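Local structure of sulfur carrier protein ThiS adenylyltransferase (Escherichia coli, 1ZFN) at residues A[58-63]-A[107-112]. The protein activates the sulfur carrier protein ThiS for thiamine diphosphate biosynthesis by using ATP to adenylate the carboxyl group of its C-terminal glycine. Sequence-based numbering, arbitrary orientation.
With ATP (adenosine-5'-triphosphate), chain F.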
ATOM      1  N   VAL A  58      10.451  -1.088  16.008  1.00 60.77           N
ATOM      2  CA  VAL A  58      11.834  -0.658  15.884  1.00 63.06           C
ATOM      3  C   VAL A  58      12.064  -0.371  14.403  1.00 63.83           C
ATOM      4  O   VAL A  58      11.965  -1.268  13.565  1.00 65.05           O
ATOM      5  CB  VAL A  58      12.815  -1.756  16.343  1.00 62.44           C
ATOM      6  CG1 VAL A  58      14.186  -1.152  16.601  1.00 61.38           C
ATOM      7  CG2 VAL A  58      12.282  -2.447  17.576  1.00 62.01           C
ATOM      8  N   LEU A  59      12.348   0.884  14.083  1.00 63.60           N
ATOM      9  CA  LEU A  59      12.586   1.279  12.698  1.00 63.84           C
ATOM     10  C   LEU A  59      14.080   1.541  12.462  1.00 64.26           C
ATOM     11  O   LEU A  59      14.659   2.469  13.038  1.00 63.43           O
ATOM     12  CB  LEU A  59      11.774   2.534  12.382  1.00 62.87           C
ATOM     13  CG  LEU A  59      10.332   2.570  12.908  1.00 63.07           C
ATOM     14  CD1 LEU A  59       9.730   3.932  12.587  1.00 62.50           C
ATOM     15  CD2 LEU A  59       9.494   1.443  12.300  1.00 61.40           C
ATOM     16  N   ALA A  60      14.694   0.717  11.613  1.00 64.16           N
ATOM     17  CA  ALA A  60      16.121   0.836  11.309  1.00 63.99           C
ATOM     18  C   ALA A  60      16.413   1.289   9.885  1.00 63.88           C
ATOM     19  O   ALA A  60      15.947   0.689   8.916  1.00 63.52           O
ATOM     20  CB  ALA A  60      16.821  -0.498  11.570  1.00 62.37           C
ATOM     21  N   ASP A  61      17.192   2.356   9.764  1.00 63.75           N
ATOM     22  CA  ASP A  61      17.567   2.856   8.455  1.00 65.29           C
ATOM     23  C   ASP A  61      18.693   3.860   8.580  1.00 66.29           C
ATOM     24  O   ASP A  61      18.617   4.813   9.365  1.00 65.08           O
ATOM     25  CB  ASP A  61      16.380   3.498   7.738  1.00 66.14           C
ATOM     26  CG  ASP A  61      16.609   3.618   6.237  1.00 66.15           C
ATOM     27  OD1 ASP A  61      17.590   4.278   5.834  1.00 65.14           O
ATOM     28  OD2 ASP A  61      15.811   3.045   5.463  1.00 65.02           O
ATOM     29  N   ASP A  62      19.729   3.641   7.771  1.00 68.18           N
ATOM     30  CA  ASP A  62      20.918   4.481   7.767  1.00 68.72           C
ATOM     31  C   ASP A  62      20.906   5.609   6.735  1.00 65.98           C
ATOM     32  O   ASP A  62      21.790   6.458   6.737  1.00 64.68           O
ATOM     33  CB  ASP A  62      22.143   3.596   7.545  1.00 74.16           C
ATOM     34  CG  ASP A  62      23.419   4.245   8.018  1.00 79.89           C
ATOM     35  OD1 ASP A  62      24.481   3.607   7.890  1.00 85.26           O
ATOM     36  OD2 ASP A  62      23.365   5.387   8.523  1.00 82.44           O
ATOM     37  N   ASP A  63      19.897   5.634   5.871  1.00 64.75           N
ATOM     38  CA  ASP A  63      19.816   6.653   4.823  1.00 64.38           C
ATOM     39  C   ASP A  63      19.069   7.929   5.241  1.00 62.52           C
ATOM     40  O   ASP A  63      18.430   7.981   6.293  1.00 62.77           O
ATOM     41  CB  ASP A  63      19.131   6.051   3.591  1.00 67.65           C
ATOM     42  CG  ASP A  63      19.662   6.613   2.283  1.00 70.73           C
ATOM     43  OD1 ASP A  63      20.089   7.785   2.252  1.00 72.22           O
ATOM     44  OD2 ASP A  63      19.636   5.877   1.275  1.00 74.18           O
ATOM     45  N   GLN A 107      21.068   3.485  11.596  1.00 79.34           N
ATOM     46  CA  GLN A 107      22.246   2.693  11.245  1.00 82.55           C
ATOM     47  C   GLN A 107      21.942   1.558  10.267  1.00 83.17           C
ATOM     48  O   GLN A 107      20.803   1.370   9.854  1.00 84.20           O
ATOM     49  CB  GLN A 107      22.858   2.097  12.515  1.00 84.78           C
ATOM     50  CG  GLN A 107      21.822   1.626  13.532  1.00 88.17           C
ATOM     51  CD  GLN A 107      22.406   0.726  14.608  1.00 90.28           C
ATOM     52  OE1 GLN A 107      23.549   0.898  15.033  1.00 92.07           O
ATOM     53  NE2 GLN A 107      21.613  -0.234  15.064  1.00 91.42           N
ATOM     54  N   ARG A 108      22.972   0.813   9.885  1.00 84.24           N
ATOM     55  CA  ARG A 108      22.786  -0.328   8.998  1.00 86.88           C
ATOM     56  C   ARG A 108      22.971  -1.581   9.839  1.00 86.03           C
ATOM     57  O   ARG A 108      24.095  -1.935  10.208  1.00 86.17           O
ATOM     58  CB  ARG A 108      23.806  -0.327   7.866  1.00 91.28           C
ATOM     59  CG  ARG A 108      23.468   0.588   6.717  1.00 97.81           C
ATOM     60  CD  ARG A 108      24.467   0.379   5.605  1.00103.82           C
ATOM     61  NE  ARG A 108      24.257   1.288   4.487  1.00110.68           N
ATOM     62  CZ  ARG A 108      25.090   1.400   3.456  1.00113.81           C
ATOM     63  NH1 ARG A 108      26.189   0.657   3.405  1.00115.60           N
ATOM     64  NH2 ARG A 108      24.827   2.257   2.479  1.00115.48           N
ATOM     65  N   LEU A 109      21.869  -2.251  10.149  1.00 85.65           N
ATOM     66  CA  LEU A 109      21.941  -3.446  10.975  1.00 85.09           C
ATOM     67  C   LEU A 109      22.804  -4.554  10.385  1.00 84.78           C
ATOM     68  O   LEU A 109      22.561  -5.025   9.276  1.00 85.02           O
ATOM     69  CB  LEU A 109      20.533  -3.972  11.267  1.00 84.99           C
ATOM     70  CG  LEU A 109      19.689  -3.055  12.153  1.00 83.46           C
ATOM     71  CD1 LEU A 109      18.440  -3.783  12.619  1.00 83.22           C
ATOM     72  CD2 LEU A 109      20.519  -2.625  13.341  1.00 83.35           C
ATOM     73  N   THR A 110      23.817  -4.954  11.147  1.00 85.12           N
ATOM     74  CA  THR A 110      24.747  -6.002  10.741  1.00 84.81           C
ATOM     75  C   THR A 110      25.212  -6.701  11.998  1.00 86.34           C
ATOM     76  O   THR A 110      24.527  -6.680  13.015  1.00 86.67           O
ATOM     77  CB  THR A 110      26.002  -5.427  10.068  1.00 82.83           C
ATOM     78  OG1 THR A 110      25.656  -4.242   9.343  1.00 82.10           O
ATOM     79  CG2 THR A 110      26.616  -6.452   9.112  1.00 81.39           C
ATOM     80  N   GLY A 111      26.395  -7.298  11.917  1.00 87.78           N
ATOM     81  CA  GLY A 111      26.981  -7.995  13.044  1.00 88.86           C
ATOM     82  C   GLY A 111      26.025  -8.399  14.147  1.00 89.68           C
ATOM     83  O   GLY A 111      24.959  -8.968  13.897  1.00 89.69           O
ATOM     84  N   GLU A 112      26.415  -8.104  15.380  1.00 90.22           N
ATOM     85  CA  GLU A 112      25.597  -8.453  16.525  1.00 90.64           C
ATOM     86  C   GLU A 112      24.436  -7.480  16.658  1.00 89.67           C
ATOM     87  O   GLU A 112      23.347  -7.869  17.079  1.00 90.41           O
ATOM     88  CB  GLU A 112      26.455  -8.467  17.794  1.00 91.68           C
ATOM     89  CG  GLU A 112      27.719  -9.322  17.663  1.00 91.97           C
ATOM     90  CD  GLU A 112      27.431 -10.758  17.233  1.00 93.44           C
ATOM     91  OE1 GLU A 112      26.772 -11.494  17.998  1.00 94.18           O
ATOM     92  OE2 GLU A 112      27.862 -11.155  16.128  1.00 93.34           O
TER
HETATM   93  PG  ATP F 253      16.432   4.186  -4.418  1.00 56.03           P
HETATM   94  O1G ATP F 253      17.841   4.054  -4.274  1.00 53.58           O
HETATM   95  O2G ATP F 253      15.785   5.540  -4.872  1.00 59.07           O
HETATM   96  O3G ATP F 253      16.163   2.966  -5.243  1.00 55.70           O
HETATM   97  PB  ATP F 253      16.195   3.509  -1.621  1.00 53.33           P
HETATM   98  O1B ATP F 253      17.134   2.372  -1.433  1.00 54.30           O
HETATM   99  O2B ATP F 253      15.956   4.375  -0.432  1.00 57.30           O
HETATM  100  O3B ATP F 253      15.677   3.956  -3.040  1.00 56.90           O
HETATM  101  PA  ATP F 253      14.313   1.319  -1.286  1.00 47.08           P
HETATM  102  O1A ATP F 253      12.952   1.323  -0.975  1.00 50.47           O
HETATM  103  O2A ATP F 253      14.878   0.212  -2.193  1.00 48.58           O
HETATM  104  O3A ATP F 253      14.685   2.869  -1.546  1.00 52.21           O
HETATM  105  O5' ATP F 253      15.135   1.281   0.044  1.00 51.96           O
HETATM  106  C5' ATP F 253      14.887   0.529   1.137  1.00 51.87           C
HETATM  107  C4' ATP F 253      15.590   1.066   2.401  1.00 53.06           C
HETATM  108  O4' ATP F 253      16.350   0.241   3.223  1.00 54.47           O
HETATM  109  C3' ATP F 253      16.450   2.405   2.200  1.00 51.98           C
HETATM  110  O3' ATP F 253      15.900   3.567   2.776  1.00 53.91           O
HETATM  111  C2' ATP F 253      17.788   1.830   2.561  1.00 53.25           C
HETATM  112  O2' ATP F 253      18.554   2.905   3.016  1.00 53.65           O
HETATM  113  C1' ATP F 253      17.522   0.863   3.628  1.00 55.71           C
HETATM  114  N9  ATP F 253      18.514  -0.195   3.867  1.00 59.34           N
HETATM  115  C8  ATP F 253      19.183  -0.988   2.971  1.00 61.51           C
HETATM  116  N7  ATP F 253      19.993  -1.847   3.621  1.00 62.43           N
HETATM  117  C5  ATP F 253      19.850  -1.611   4.950  1.00 63.14           C
HETATM  118  C6  ATP F 253      20.440  -2.193   6.111  1.00 62.48           C
HETATM  119  N6  ATP F 253      21.299  -3.205   6.113  1.00 61.52           N
HETATM  120  N1  ATP F 253      20.063  -1.698   7.351  1.00 63.70           N
HETATM  121  C2  ATP F 253      19.135  -0.663   7.488  1.00 63.95           C
HETATM  122  N3  ATP F 253      18.568  -0.108   6.349  1.00 63.75           N
HETATM  123  C4  ATP F 253      18.923  -0.564   5.104  1.00 62.55           C
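Ala60 and Leu109 meet at the buried end of this contact, where two neighbouring parallel strands of the Rossmann-type fold, 56-60 and 101-105, run out into loops that hold the nucleotide. Ala60 CB lies 3.8 Å from Leu109 CD1 in a purely apolar touch, and Leu105 packs on Ala60 as well. Just past the strand, Asp61 grips the ribose: OD2 accepts a 2.7 Å hydrogen bond from ATP O3', while OD1 takes a longer one from O2'. Two backbone amides also fix the carboxylate by hydrogen bonds, Leu38 N on OD2 and Asp63 N on OD1, the latter closing an Asx turn. At the adenine, Leu109 N makes a weak hydrogen bond to N1, and Gln107 O and Ala60 O come near C2. The exposed side is joined by van der Waals contact and loosely placed charges, with no hydrogen bond between Asp62 and Arg108. The two side chains run roughly perpendicular, Arg108 CG 3.4 Å from Asp62 CB, and the arginine, extended from CG to NE (chi2 -174°), passes the carboxylate. Carboxylate and guanidinium planes stand 85° apart; Asp62 OD1 sits 4.1 Å from Arg108 NE, displaced from the plane of the guanidinium, with no N-H directed at it.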